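DNA damage response protein Rtt109, putative (Neosartorya fumigata, PDB 5ZB9) probably transfers acetyl groups from acetyl-CoA to histone lysines, as a histone H3 K56 acetyltransferase linked to DNA replication and the DNA damage response. Local coordinates at residues Val71-Ile76 with Ser110-Ile115; Thr19-Thr24 with His101-Ala106; Leu114-Phe119 with Ile166-Arg171; Arg26-Ala31 with Lys447-Lys452. All coordinates share one frame; numbering follows the deposited sequence.

Contact 1 of 4, residues Val71-Ile76 with Ser110-Ile115; sequences VIIFGI and SLLRLI
F74 and L112 mark where strand 71-76 and the first turn of helix 111-115 come nearest, their CA atoms 7.1 Å apart. The segment axes pass 9.9 Å from each other, their N-to-C directions 44° apart, a spacing that leaves room for one layer of large apolar side chains. I73 and F74 are neighbours in sequence, yet both point their CB atoms at the helix. The reason is a classic beta bulge, in which both residues face V59 of strand 50-61. F74 makes the broadest share of the contact on the strand side: with CG anti to the backbone N (chi1 -171°), one side of its ring rests across L112 and I115. Both methyls of L112 lie on that side, obliquely, CD2 3.9 Å from F74 CB and CD1 3.9 Å from F74 CD1. At the other ortho carbon, F74 CD2 meets I115 CG2 at 4.1 Å, a beta-branch methyl held close to the helix backbone. I73 CD1 adds a looser touch to L112 CD2 at 4.4 Å. L112 and R113 bind CoA in this protein, consistent with the sheet supporting the helix start at this site. S110 OG, at the N-cap, accepts a weak bond from R113 N (3.4 Å).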
loop_
_atom_site.group_PDB
_atom_site.type_symbol
_atom_site.label_atom_id
_atom_site.label_comp_id
_atom_site.label_asym_id
_atom_site.label_seq_id
_atom_site.Cartn_x
_atom_site.Cartn_y
_atom_site.Cartn_z
ATOM N N VAL A 71 13.111 -4.938 21.113
ATOM C CA VAL A 71 12.031 -5.798 20.639
ATOM C C VAL A 71 11.246 -5.110 19.522
ATOM O O VAL A 71 10.818 -3.959 19.643
ATOM C CB VAL A 71 11.080 -6.233 21.785
ATOM C CG1 VAL A 71 10.374 -5.047 22.425
ATOM C CG2 VAL A 71 10.083 -7.257 21.275
ATOM N N ILE A 72 11.088 -5.823 18.415
ATOM C CA ILE A 72 10.305 -5.332 17.293
ATOM C C ILE A 72 8.847 -5.133 17.697
ATOM O O ILE A 72 8.236 -6.019 18.286
ATOM C CB ILE A 72 10.384 -6.301 16.100
ATOM C CG1 ILE A 72 11.765 -6.228 15.452
ATOM C CG2 ILE A 72 9.307 -5.988 15.078
ATOM C CD1 ILE A 72 11.968 -7.265 14.377
ATOM N N ILE A 73 8.288 -3.972 17.380
ATOM C CA ILE A 73 6.890 -3.710 17.696
ATOM C C ILE A 73 6.001 -3.625 16.457
ATOM O O ILE A 73 4.779 -3.717 16.560
ATOM C CB ILE A 73 6.726 -2.408 18.490
ATOM C CG1 ILE A 73 7.231 -1.223 17.666
ATOM C CG2 ILE A 73 7.448 -2.510 19.819
ATOM C CD1 ILE A 73 6.714 0.106 18.141
ATOM N N PHE A 74 6.605 -3.457 15.288
ATOM C CA PHE A 74 5.823 -3.213 14.090
ATOM C C PHE A 74 6.619 -3.521 12.840
ATOM O O PHE A 74 7.814 -3.264 12.781
ATOM C CB PHE A 74 5.341 -1.761 14.061
ATOM C CG PHE A 74 4.355 -1.467 12.965
ATOM C CD1 PHE A 74 3.083 -2.030 12.987
ATOM C CD2 PHE A 74 4.687 -0.610 11.926
ATOM C CE1 PHE A 74 2.160 -1.756 11.978
ATOM C CE2 PHE A 74 3.771 -0.327 10.919
ATOM C CZ PHE A 74 2.506 -0.902 10.945
ATOM N N GLY A 75 5.948 -4.079 11.842
ATOM C CA GLY A 75 6.579 -4.344 10.567
ATOM C C GLY A 75 5.648 -3.977 9.428
ATOM O O GLY A 75 4.460 -4.316 9.451
ATOM N N ILE A 76 6.170 -3.273 8.431
ATOM C CA ILE A 76 5.344 -2.925 7.287
ATOM C C ILE A 76 6.120 -3.100 5.991
ATOM O O ILE A 76 7.231 -2.578 5.839
ATOM C CB ILE A 76 4.788 -1.479 7.406
ATOM C CG1 ILE A 76 4.007 -1.099 6.159
ATOM C CG2 ILE A 76 5.897 -0.463 7.695
ATOM C CD1 ILE A 76 3.237 0.181 6.322
ATOM N N SER A 110 -2.010 6.533 18.230
ATOM C CA SER A 110 -1.524 5.269 17.696
ATOM C C SER A 110 -0.170 5.522 17.053
ATOM O O SER A 110 -0.084 6.102 15.969
ATOM C CB SER A 110 -2.510 4.649 16.681
ATOM O OG SER A 110 -2.148 3.313 16.296
ATOM N N LEU A 111 0.887 5.112 17.746
ATOM C CA LEU A 111 2.225 5.159 17.184
ATOM C C LEU A 111 2.265 4.400 15.874
ATOM O O LEU A 111 2.925 4.822 14.929
ATOM C CB LEU A 111 3.250 4.573 18.153
ATOM C CG LEU A 111 3.561 5.452 19.356
ATOM C CD1 LEU A 111 4.573 4.768 20.265
ATOM C CD2 LEU A 111 4.061 6.811 18.883
ATOM N N LEU A 112 1.550 3.280 15.814
ATOM C CA LEU A 112 1.548 2.475 14.606
ATOM C C LEU A 112 0.925 3.251 13.443
ATOM O O LEU A 112 1.394 3.149 12.306
ATOM C CB LEU A 112 0.823 1.152 14.833
ATOM C CG LEU A 112 1.310 0.322 16.026
ATOM C CD1 LEU A 112 0.790 -1.101 15.939
ATOM C CD2 LEU A 112 2.831 0.336 16.137
ATOM N N ARG A 113 -0.100 4.053 13.724
ATOM C CA ARG A 113 -0.702 4.870 12.674
ATOM C C ARG A 113 0.292 5.923 12.206
ATOM O O ARG A 113 0.464 6.132 11.007
ATOM C CB ARG A 113 -1.999 5.539 13.148
ATOM C CG ARG A 113 -2.640 6.453 12.091
ATOM C CD ARG A 113 -3.991 7.043 12.531
ATOM N NE ARG A 113 -3.915 7.817 13.774
ATOM C CZ ARG A 113 -3.325 9.005 13.893
ATOM N NH1 ARG A 113 -2.744 9.577 12.845
ATOM N NH2 ARG A 113 -3.307 9.622 15.068
ATOM N N LEU A 114 0.959 6.575 13.155
ATOM C CA LEU A 114 1.935 7.619 12.836
ATOM C C LEU A 114 3.097 7.081 12.004
ATOM O O LEU A 114 3.525 7.708 11.026
ATOM C CB LEU A 114 2.459 8.259 14.118
ATOM C CG LEU A 114 1.450 9.172 14.815
ATOM C CD1 LEU A 114 2.037 9.739 16.090
ATOM C CD2 LEU A 114 1.023 10.287 13.872
ATOM N N ILE A 115 3.592 5.910 12.389
ATOM C CA ILE A 115 4.679 5.269 11.670
ATOM C C ILE A 115 4.275 4.925 10.235
ATOM O O ILE A 115 4.988 5.277 9.292
ATOM C CB ILE A 115 5.150 3.998 12.403
ATOM C CG1 ILE A 115 5.782 4.371 13.745
ATOM C CG2 ILE A 115 6.145 3.224 11.549
ATOM C CD1 ILE A 115 6.119 3.182 14.601
#

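Contact 2 of 4, residues Thr19-Thr24 with His101-Ala106; sequences TGVKVT and HLLKNA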
loop_
_atom_site.group_PDB
_atom_site.type_symbol
_atom_site.label_atom_id
_atom_site.label_comp_id
_atom_site.label_asym_id
_atom_site.label_seq_id
_atom_site.Cartn_x
_atom_site.Cartn_y
_atom_site.Cartn_z
ATOM N N THR A 19 7.341 13.867 21.465
ATOM C CA THR A 19 8.568 14.158 22.191
ATOM C C THR A 19 8.902 13.084 23.219
ATOM O O THR A 19 8.076 12.735 24.053
ATOM C CB THR A 19 8.467 15.517 22.903
ATOM O OG1 THR A 19 8.524 16.568 21.927
ATOM C CG2 THR A 19 9.604 15.688 23.905
ATOM N N GLY A 20 10.115 12.548 23.134
ATOM C CA GLY A 20 10.567 11.565 24.094
ATOM C C GLY A 20 10.267 10.130 23.714
ATOM O O GLY A 20 10.735 9.205 24.373
ATOM N N VAL A 21 9.477 9.927 22.664
ATOM C CA VAL A 21 9.261 8.571 22.174
ATOM C C VAL A 21 10.501 8.122 21.414
ATOM O O VAL A 21 10.908 8.756 20.439
ATOM C CB VAL A 21 8.028 8.466 21.264
ATOM C CG1 VAL A 21 7.915 7.063 20.698
ATOM C CG2 VAL A 21 6.772 8.830 22.030
ATOM N N LYS A 22 11.108 7.033 21.870
ATOM C CA LYS A 22 12.325 6.533 21.250
ATOM C C LYS A 22 12.093 5.181 20.601
ATOM O O LYS A 22 11.671 4.233 21.256
ATOM C CB LYS A 22 13.452 6.428 22.281
ATOM C CG LYS A 22 13.772 7.747 22.959
ATOM C CD LYS A 22 14.847 7.595 24.023
ATOM C CE LYS A 22 15.197 8.941 24.632
ATOM N NZ LYS A 22 16.326 8.823 25.595
ATOM N N VAL A 23 12.371 5.091 19.309
ATOM C CA VAL A 23 12.299 3.810 18.620
ATOM C C VAL A 23 13.527 3.620 17.744
ATOM O O VAL A 23 14.272 4.563 17.489
ATOM C CB VAL A 23 11.029 3.696 17.745
ATOM C CG1 VAL A 23 9.772 3.809 18.601
ATOM C CG2 VAL A 23 11.046 4.761 16.653
ATOM N N THR A 24 13.731 2.396 17.280
ATOM C CA THR A 24 14.811 2.099 16.349
ATOM C C THR A 24 14.189 1.611 15.050
ATOM O O THR A 24 13.241 0.829 15.076
ATOM C CB THR A 24 15.772 1.031 16.911
ATOM O OG1 THR A 24 16.344 1.505 18.136
ATOM C CG2 THR A 24 16.879 0.706 15.919
ATOM N N HIS A 101 3.702 -2.040 24.500
ATOM C CA HIS A 101 3.411 -1.637 25.878
ATOM C C HIS A 101 4.668 -1.590 26.760
ATOM O O HIS A 101 4.684 -0.913 27.788
ATOM C CB HIS A 101 2.368 -2.570 26.502
ATOM C CG HIS A 101 2.851 -3.969 26.714
ATOM N ND1 HIS A 101 2.797 -4.933 25.732
ATOM C CD2 HIS A 101 3.383 -4.573 27.803
ATOM C CE1 HIS A 101 3.290 -6.066 26.200
ATOM N NE2 HIS A 101 3.648 -5.875 27.456
ATOM N N LEU A 102 5.721 -2.291 26.348
ATOM C CA LEU A 102 6.986 -2.276 27.081
ATOM C C LEU A 102 7.737 -0.959 26.924
ATOM O O LEU A 102 8.846 -0.799 27.441
ATOM C CB LEU A 102 7.882 -3.422 26.623
ATOM C CG LEU A 102 7.286 -4.816 26.787
ATOM C CD1 LEU A 102 8.245 -5.856 26.227
ATOM C CD2 LEU A 102 6.974 -5.080 28.249
ATOM N N LEU A 103 7.139 -0.020 26.198
ATOM C CA LEU A 103 7.765 1.271 25.985
ATOM C C LEU A 103 7.359 2.227 27.085
ATOM O O LEU A 103 6.208 2.666 27.141
ATOM C CB LEU A 103 7.390 1.842 24.620
ATOM C CG LEU A 103 8.134 3.124 24.245
ATOM C CD1 LEU A 103 9.643 2.907 24.283
ATOM C CD2 LEU A 103 7.690 3.599 22.880
ATOM N N LYS A 104 8.312 2.540 27.958
ATOM C CA LYS A 104 8.081 3.451 29.072
ATOM C C LYS A 104 7.548 4.804 28.592
ATOM O O LYS A 104 8.151 5.447 27.728
ATOM C CB LYS A 104 9.372 3.642 29.872
ATOM C CG LYS A 104 9.965 2.345 30.419
ATOM C CD LYS A 104 11.181 2.621 31.294
ATOM C CE LYS A 104 11.675 1.359 31.993
ATOM N NZ LYS A 104 12.179 0.329 31.040
ATOM N N ASN A 105 6.410 5.212 29.158
ATOM C CA ASN A 105 5.739 6.464 28.801
ATOM C C ASN A 105 5.404 6.560 27.316
ATOM O O ASN A 105 5.916 7.437 26.617
ATOM C CB ASN A 105 6.595 7.673 29.205
ATOM C CG ASN A 105 6.751 7.805 30.706
ATOM O OD1 ASN A 105 5.991 8.520 31.361
ATOM N ND2 ASN A 105 7.746 7.121 31.260
ATOM N N ALA A 106 4.548 5.662 26.837
ATOM C CA ALA A 106 4.146 5.659 25.431
ATOM C C ALA A 106 2.781 6.315 25.253
ATOM O O ALA A 106 1.762 5.716 25.594
ATOM C CB ALA A 106 4.126 4.237 24.885
#
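L103 carries the contact between the loop 101-106 and V21 and K22, where the chain enters strand 22-35. Its CB already points at segment 19-24, and CG continues that course, anti to the backbone N (chi1 -173°). Neither atom touches the opposite segment itself; they serve as the stem that brings the two methyls across. CD1 comes to rest against backbone rather than side chain, 3.9 Å from K22 O, a plain van der Waals touch on a carbonyl. CD2, the branch anti to CA, meets V21 CG1 at 4.1 Å, the two side chains crossing at about a right angle. The same methyl also lies 4.2 Å from L111 CD1 at the start of helix 111-127, and L103 touches I61 of strand 50-61. This is a loop packed against the start of a strand with neighbours on both flanks of the acetyltransferase sheet: V21 and V23 pair their backbones with G468 and V466, T24 with S60 of strand 50-61. Leucine suits the loop position because its forked end can meet a valine and a carbonyl together, and V21 is short enough to sit against it, with P107 also against its side chain. K22 sends its chain away from the loop, and its NZ forms a salt bridge with E65. G20 just before takes a positive phi of 90°, where a CB would jam against the carbonyl O of T19.

Contact 3 of 4, residues Leu114-Phe119 with Ile166-Arg171; sequences LISNAF and IKWWCR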
loop_
_atom_site.group_PDB
_atom_site.type_symbol
_atom_site.label_atom_id
_atom_site.label_comp_id
_atom_site.label_asym_id
_atom_site.label_seq_id
_atom_site.Cartn_x
_atom_site.Cartn_y
_atom_site.Cartn_z
ATOM N N LEU A 114 0.959 6.575 13.155
ATOM C CA LEU A 114 1.935 7.619 12.836
ATOM C C LEU A 114 3.097 7.081 12.004
ATOM O O LEU A 114 3.525 7.708 11.026
ATOM C CB LEU A 114 2.459 8.259 14.118
ATOM C CG LEU A 114 1.450 9.172 14.815
ATOM C CD1 LEU A 114 2.037 9.739 16.090
ATOM C CD2 LEU A 114 1.023 10.287 13.872
ATOM N N ILE A 115 3.592 5.910 12.389
ATOM C CA ILE A 115 4.679 5.269 11.670
ATOM C C ILE A 115 4.275 4.925 10.235
ATOM O O ILE A 115 4.988 5.277 9.292
ATOM C CB ILE A 115 5.150 3.998 12.403
ATOM C CG1 ILE A 115 5.782 4.371 13.745
ATOM C CG2 ILE A 115 6.145 3.224 11.549
ATOM C CD1 ILE A 115 6.119 3.182 14.601
ATOM N N SER A 116 3.134 4.255 10.073
ATOM C CA SER A 116 2.635 3.864 8.752
ATOM C C SER A 116 2.445 5.064 7.821
ATOM O O SER A 116 2.779 5.005 6.645
ATOM C CB SER A 116 1.304 3.117 8.888
ATOM O OG SER A 116 1.414 2.033 9.790
ATOM N N ASN A 117 1.873 6.131 8.371
ATOM C CA ASN A 117 1.687 7.413 7.700
ATOM C C ASN A 117 3.032 7.983 7.228
ATOM O O ASN A 117 3.198 8.356 6.065
ATOM C CB ASN A 117 0.976 8.369 8.679
ATOM C CG ASN A 117 0.578 9.704 8.062
ATOM O OD1 ASN A 117 1.182 10.190 7.114
ATOM N ND2 ASN A 117 -0.446 10.313 8.633
ATOM N N ALA A 118 3.996 8.032 8.141
ATOM C CA ALA A 118 5.307 8.596 7.854
ATOM C C ALA A 118 6.050 7.797 6.795
ATOM O O ALA A 118 6.651 8.372 5.895
ATOM C CB ALA A 118 6.136 8.676 9.135
ATOM N N PHE A 119 6.009 6.473 6.907
ATOM C CA PHE A 119 6.667 5.596 5.935
ATOM C C PHE A 119 6.073 5.757 4.526
ATOM O O PHE A 119 6.811 5.914 3.552
ATOM C CB PHE A 119 6.582 4.133 6.397
ATOM C CG PHE A 119 7.486 3.194 5.640
ATOM C CD1 PHE A 119 8.802 3.539 5.368
ATOM C CD2 PHE A 119 7.022 1.953 5.219
ATOM C CE1 PHE A 119 9.638 2.664 4.673
ATOM C CE2 PHE A 119 7.844 1.079 4.526
ATOM C CZ PHE A 119 9.154 1.434 4.251
ATOM N N ILE A 166 -10.426 -1.101 8.214
ATOM C CA ILE A 166 -10.765 -0.190 7.132
ATOM C C ILE A 166 -10.756 1.270 7.620
ATOM O O ILE A 166 -10.177 2.136 6.963
ATOM C CB ILE A 166 -12.128 -0.549 6.506
ATOM C CG1 ILE A 166 -12.067 -1.947 5.885
ATOM C CG2 ILE A 166 -12.527 0.472 5.443
ATOM C CD1 ILE A 166 -13.436 -2.549 5.579
ATOM N N LYS A 167 -11.360 1.550 8.774
ATOM C CA LYS A 167 -11.328 2.912 9.303
ATOM C C LYS A 167 -9.908 3.330 9.649
ATOM O O LYS A 167 -9.526 4.484 9.437
ATOM C CB LYS A 167 -12.219 3.054 10.533
ATOM C CG LYS A 167 -13.691 2.943 10.220
ATOM C CD LYS A 167 -14.541 3.027 11.479
ATOM C CE LYS A 167 -15.967 2.566 11.181
ATOM N NZ LYS A 167 -16.895 2.707 12.341
ATOM N N TRP A 168 -9.126 2.386 10.167
ATOM C CA TRP A 168 -7.751 2.669 10.577
ATOM C C TRP A 168 -6.903 3.091 9.376
ATOM O O TRP A 168 -6.221 4.114 9.410
ATOM C CB TRP A 168 -7.140 1.442 11.266
ATOM C CG TRP A 168 -5.797 1.670 11.909
ATOM C CD1 TRP A 168 -5.554 2.180 13.156
ATOM C CD2 TRP A 168 -4.507 1.377 11.341
ATOM N NE1 TRP A 168 -4.197 2.227 13.393
ATOM C CE2 TRP A 168 -3.535 1.738 12.298
ATOM C CE3 TRP A 168 -4.085 0.846 10.121
ATOM C CZ2 TRP A 168 -2.175 1.582 12.072
ATOM C CZ3 TRP A 168 -2.724 0.691 9.894
ATOM C CH2 TRP A 168 -1.787 1.055 10.866
ATOM N N TRP A 169 -6.969 2.305 8.309
ATOM C CA TRP A 169 -6.185 2.581 7.115
ATOM C C TRP A 169 -6.596 3.886 6.449
ATOM O O TRP A 169 -5.758 4.589 5.896
ATOM C CB TRP A 169 -6.293 1.420 6.122
ATOM C CG TRP A 169 -5.312 0.324 6.413
ATOM C CD1 TRP A 169 -5.597 -0.960 6.781
ATOM C CD2 TRP A 169 -3.884 0.427 6.382
ATOM N NE1 TRP A 169 -4.435 -1.663 6.963
ATOM C CE2 TRP A 169 -3.370 -0.837 6.721
ATOM C CE3 TRP A 169 -2.993 1.465 6.092
ATOM C CZ2 TRP A 169 -2.001 -1.092 6.772
ATOM C CZ3 TRP A 169 -1.643 1.214 6.143
ATOM C CH2 TRP A 169 -1.156 -0.052 6.486
ATOM N N CYS A 170 -7.877 4.224 6.505
ATOM C CA CYS A 170 -8.301 5.524 5.988
ATOM C C CYS A 170 -7.683 6.663 6.806
ATOM O O CYS A 170 -7.305 7.687 6.238
ATOM C CB CYS A 170 -9.824 5.631 5.969
ATOM S SG CYS A 170 -10.591 4.516 4.763
ATOM N N ARG A 171 -7.546 6.478 8.123
ATOM C CA ARG A 171 -6.946 7.499 8.976
ATOM C C ARG A 171 -5.447 7.615 8.715
ATOM O O ARG A 171 -4.855 8.665 8.913
ATOM C CB ARG A 171 -7.215 7.198 10.454
ATOM C CG ARG A 171 -8.658 7.454 10.899
ATOM C CD ARG A 171 -8.809 7.304 12.411
ATOM N NE ARG A 171 -8.528 5.939 12.848
ATOM C CZ ARG A 171 -9.460 5.038 13.145
ATOM N NH1 ARG A 171 -9.103 3.820 13.520
ATOM N NH2 ARG A 171 -10.745 5.361 13.071
HETATM O O HOH W 1 -2.226 9.122 10.197
#
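S116 is the first residue of helix segment 114-119 to touch helix 162-177, and it does so with a small polar side chain turned toward two tryptophans. Its OG lies 3.5 Å from W168 CH2, the far corner of that indole, while S116 CB stands 4.5 Å from W169 CZ3. With OG beside the backbone N (chi1 -53°), the hydroxyl turns back along its own helix, where it bonds to L112 O; the buried oxygen is thus satisfied without a partner from the second helix. Serine suits the place because it is small and its hydroxyl is satisfied within its own helix; the nearest CA atoms, of S116 and W169, are 9.1 Å apart.

One residue on, N117 starts off to the flank but its amide end swings nearer. N117 ND2 donates to a water at 2.7 Å, and that water donates in turn to R171 O at 3.0 Å, so the amide reaches the second helix through one shared molecule. F119 lies beyond the contact, against strands 50-61 and 71-82, and its ring meets H27 edge-to-face.

On the second helix the indoles brace each other in a T-shaped stack: W168 CZ3 sits 3.5 Å above the plane of W169, over its centre, and the two planes are close to perpendicular. W168 also lies against the start of helix 111-127, its CZ2 3.6 Å from R113 N. W168 and R171 bind CoA in this protein, as do L112 and R113, and the paired helices probably form one wall of that site, unoccupied by CoA here.

Contact 4 of 4, residues Arg26-Ala31 with Lys447-Lys452; sequences RHISSA and KAWAEK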
loop_
_atom_site.group_PDB
_atom_site.type_symbol
_atom_site.label_atom_id
_atom_site.label_comp_id
_atom_site.label_asym_id
_atom_site.label_seq_id
_atom_site.Cartn_x
_atom_site.Cartn_y
_atom_site.Cartn_z
ATOM N N ARG A 26 14.724 -0.030 11.030
ATOM C CA ARG A 26 15.531 -0.674 10.014
ATOM C C ARG A 26 14.692 -0.764 8.747
ATOM O O ARG A 26 13.675 -1.456 8.683
ATOM C CB ARG A 26 16.014 -2.051 10.478
ATOM C CG ARG A 26 16.963 -1.966 11.675
ATOM C CD ARG A 26 17.384 -3.331 12.228
ATOM N NE ARG A 26 18.381 -3.185 13.287
ATOM C CZ ARG A 26 18.094 -3.079 14.582
ATOM N NH1 ARG A 26 16.835 -3.117 14.993
ATOM N NH2 ARG A 26 19.067 -2.937 15.470
ATOM N N HIS A 27 15.117 -0.012 7.749
ATOM C CA HIS A 27 14.450 0.039 6.478
ATOM C C HIS A 27 15.320 -0.697 5.463
ATOM O O HIS A 27 16.424 -0.263 5.150
ATOM C CB HIS A 27 14.217 1.503 6.087
ATOM C CG HIS A 27 13.721 1.696 4.689
ATOM N ND1 HIS A 27 13.812 2.905 4.034
ATOM C CD2 HIS A 27 13.132 0.842 3.820
ATOM C CE1 HIS A 27 13.303 2.787 2.821
ATOM N NE2 HIS A 27 12.886 1.543 2.665
ATOM N N ILE A 28 14.852 -1.833 4.968
ATOM C CA ILE A 28 15.625 -2.514 3.949
ATOM C C ILE A 28 14.827 -2.509 2.662
ATOM O O ILE A 28 13.603 -2.516 2.683
ATOM C CB ILE A 28 16.009 -3.958 4.364
ATOM C CG1 ILE A 28 14.777 -4.837 4.515
ATOM C CG2 ILE A 28 16.809 -3.952 5.675
ATOM C CD1 ILE A 28 15.125 -6.265 4.840
ATOM N N SER A 29 15.524 -2.454 1.537
ATOM C CA SER A 29 14.849 -2.431 0.251
ATOM C C SER A 29 15.605 -3.252 -0.779
ATOM O O SER A 29 16.727 -3.692 -0.535
ATOM C CB SER A 29 14.673 -0.993 -0.246
ATOM O OG SER A 29 15.904 -0.425 -0.657
ATOM N N SER A 30 14.976 -3.471 -1.926
ATOM C CA SER A 30 15.637 -4.145 -3.035
ATOM C C SER A 30 15.634 -3.212 -4.238
ATOM O O SER A 30 14.816 -2.300 -4.317
ATOM C CB SER A 30 14.947 -5.471 -3.358
ATOM O OG SER A 30 13.606 -5.258 -3.759
ATOM N N ALA A 31 16.558 -3.414 -5.166
ATOM C CA ALA A 31 16.628 -2.521 -6.317
ATOM C C ALA A 31 15.486 -2.872 -7.241
ATOM O O ALA A 31 15.027 -4.017 -7.233
ATOM C CB ALA A 31 17.964 -2.645 -7.027
ATOM N N LYS A 447 16.982 -9.453 18.133
ATOM C CA LYS A 447 18.440 -9.463 18.047
ATOM C C LYS A 447 18.929 -10.353 16.910
ATOM O O LYS A 447 19.862 -10.005 16.186
ATOM C CB LYS A 447 19.050 -9.926 19.368
ATOM C CG LYS A 447 20.556 -10.120 19.316
ATOM C CD LYS A 447 21.115 -10.343 20.707
ATOM C CE LYS A 447 22.623 -10.494 20.687
ATOM N NZ LYS A 447 23.178 -10.558 22.069
ATOM N N ALA A 448 18.281 -11.497 16.748
ATOM C CA ALA A 448 18.666 -12.448 15.715
ATOM C C ALA A 448 18.431 -11.892 14.315
ATOM O O ALA A 448 19.306 -11.986 13.452
ATOM C CB ALA A 448 17.911 -13.763 15.902
ATOM N N TRP A 449 17.252 -11.319 14.083
ATOM C CA TRP A 449 16.933 -10.764 12.767
ATOM C C TRP A 449 17.825 -9.556 12.441
ATOM O O TRP A 449 18.244 -9.376 11.298
ATOM C CB TRP A 449 15.454 -10.370 12.683
ATOM C CG TRP A 449 15.063 -9.830 11.324
ATOM C CD1 TRP A 449 14.844 -10.551 10.183
ATOM C CD2 TRP A 449 14.854 -8.457 10.971
ATOM N NE1 TRP A 449 14.518 -9.712 9.144
ATOM C CE2 TRP A 449 14.515 -8.422 9.602
ATOM C CE3 TRP A 449 14.922 -7.254 11.682
ATOM C CZ2 TRP A 449 14.245 -7.229 8.928
ATOM C CZ3 TRP A 449 14.658 -6.068 11.008
ATOM C CH2 TRP A 449 14.324 -6.066 9.647
ATOM N N ALA A 450 18.114 -8.740 13.454
ATOM C CA ALA A 450 18.926 -7.543 13.269
ATOM C C ALA A 450 20.327 -7.913 12.808
ATOM O O ALA A 450 20.909 -7.248 11.947
ATOM C CB ALA A 450 18.985 -6.729 14.557
ATOM N N GLU A 451 20.858 -8.989 13.380
ATOM C CA GLU A 451 22.180 -9.475 13.006
ATOM C C GLU A 451 22.174 -10.081 11.611
ATOM O O GLU A 451 23.110 -9.877 10.836
ATOM C CB GLU A 451 22.674 -10.493 14.026
ATOM C CG GLU A 451 23.013 -9.878 15.366
ATOM C CD GLU A 451 23.267 -10.922 16.431
ATOM O OE1 GLU A 451 22.980 -12.111 16.175
ATOM O OE2 GLU A 451 23.755 -10.555 17.524
ATOM N N LYS A 452 21.118 -10.827 11.298
ATOM C CA LYS A 452 20.957 -11.428 9.978
ATOM C C LYS A 452 20.916 -10.365 8.891
ATOM O O LYS A 452 21.534 -10.511 7.830
ATOM C CB LYS A 452 19.681 -12.264 9.930
ATOM C CG LYS A 452 19.400 -12.873 8.575
ATOM C CD LYS A 452 20.421 -13.930 8.237
ATOM C CE LYS A 452 20.173 -14.501 6.855
ATOM N NZ LYS A 452 21.300 -15.376 6.421
HETATM O O HOH W 2 21.571 -4.501 13.234
#
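A450 O accepts a hydrogen bond from a water at 3.1 Å, and the same water receives a weak, long bond from R26 NE at 3.5 Å, bridging strand 22-35 to helix 439-457. The setting is a helix laid on one face of a beta-sheet, the segment axes 11.3 Å apart and their N-to-C directions 45° apart. R26 and I28, two residues apart on the strand, both point at the helix, whereas H27 between them points to the other face, where H27 NE2 hydrogen-bonds to H55 ND1.

R26 runs extended from CG to NE, which carries its flat end out as far as the helix. There the methyl of A450 lies over the centre of one guanidinium face, with A450 CB 3.7 Å above the plane and 3.8 Å from R26 CZ. Alanine fits because its single methyl lets the guanidinium lie flat against the helix. The charge is met by E70, whose OE1 makes a salt bridge with R26 NH1 and probably helps to hold the group's rotation. The aliphatic part of the chain serves the apolar side of the contact, R26 CD lying 4.1 Å from W449 CZ3 as the two side chains run antiparallel alongside one another.

W449 is large enough to span from helix to sheet, touching A58 of strand 50-61. Its plane stands 87° from that of the guanidinium, and W449 NE1, the one polar atom of this buried indole, donates to A427 O of helix 421-432. On the benzene part of the same ring, I28 CD1 meets W449 CZ2 at 4.3 Å.

In the fold
From the N terminus, strand 22-35 opens two contacts in succession: contact 2 at its beginning and contact 4 a little further on. Contact 1 opens next, on strand 71-82. Segment 101-106 then closes contact 2, which therefore crosses both contact 4 and contact 1, and 110-115 closes contact 1. Helix 111-127 goes straight on into contact 3, sharing L114 and I115, and 166-171 closes that loop. Only at 447-452 does contact 4 close, enclosing contacts 1 and 3. The sheet is thereby tied to helix 111-127 through contact 1 and to helix 439-457 through contact 4; contact 2 sets the loop before helix 111-127 against the start of strand 22-35, and contact 3 adds helix 162-177.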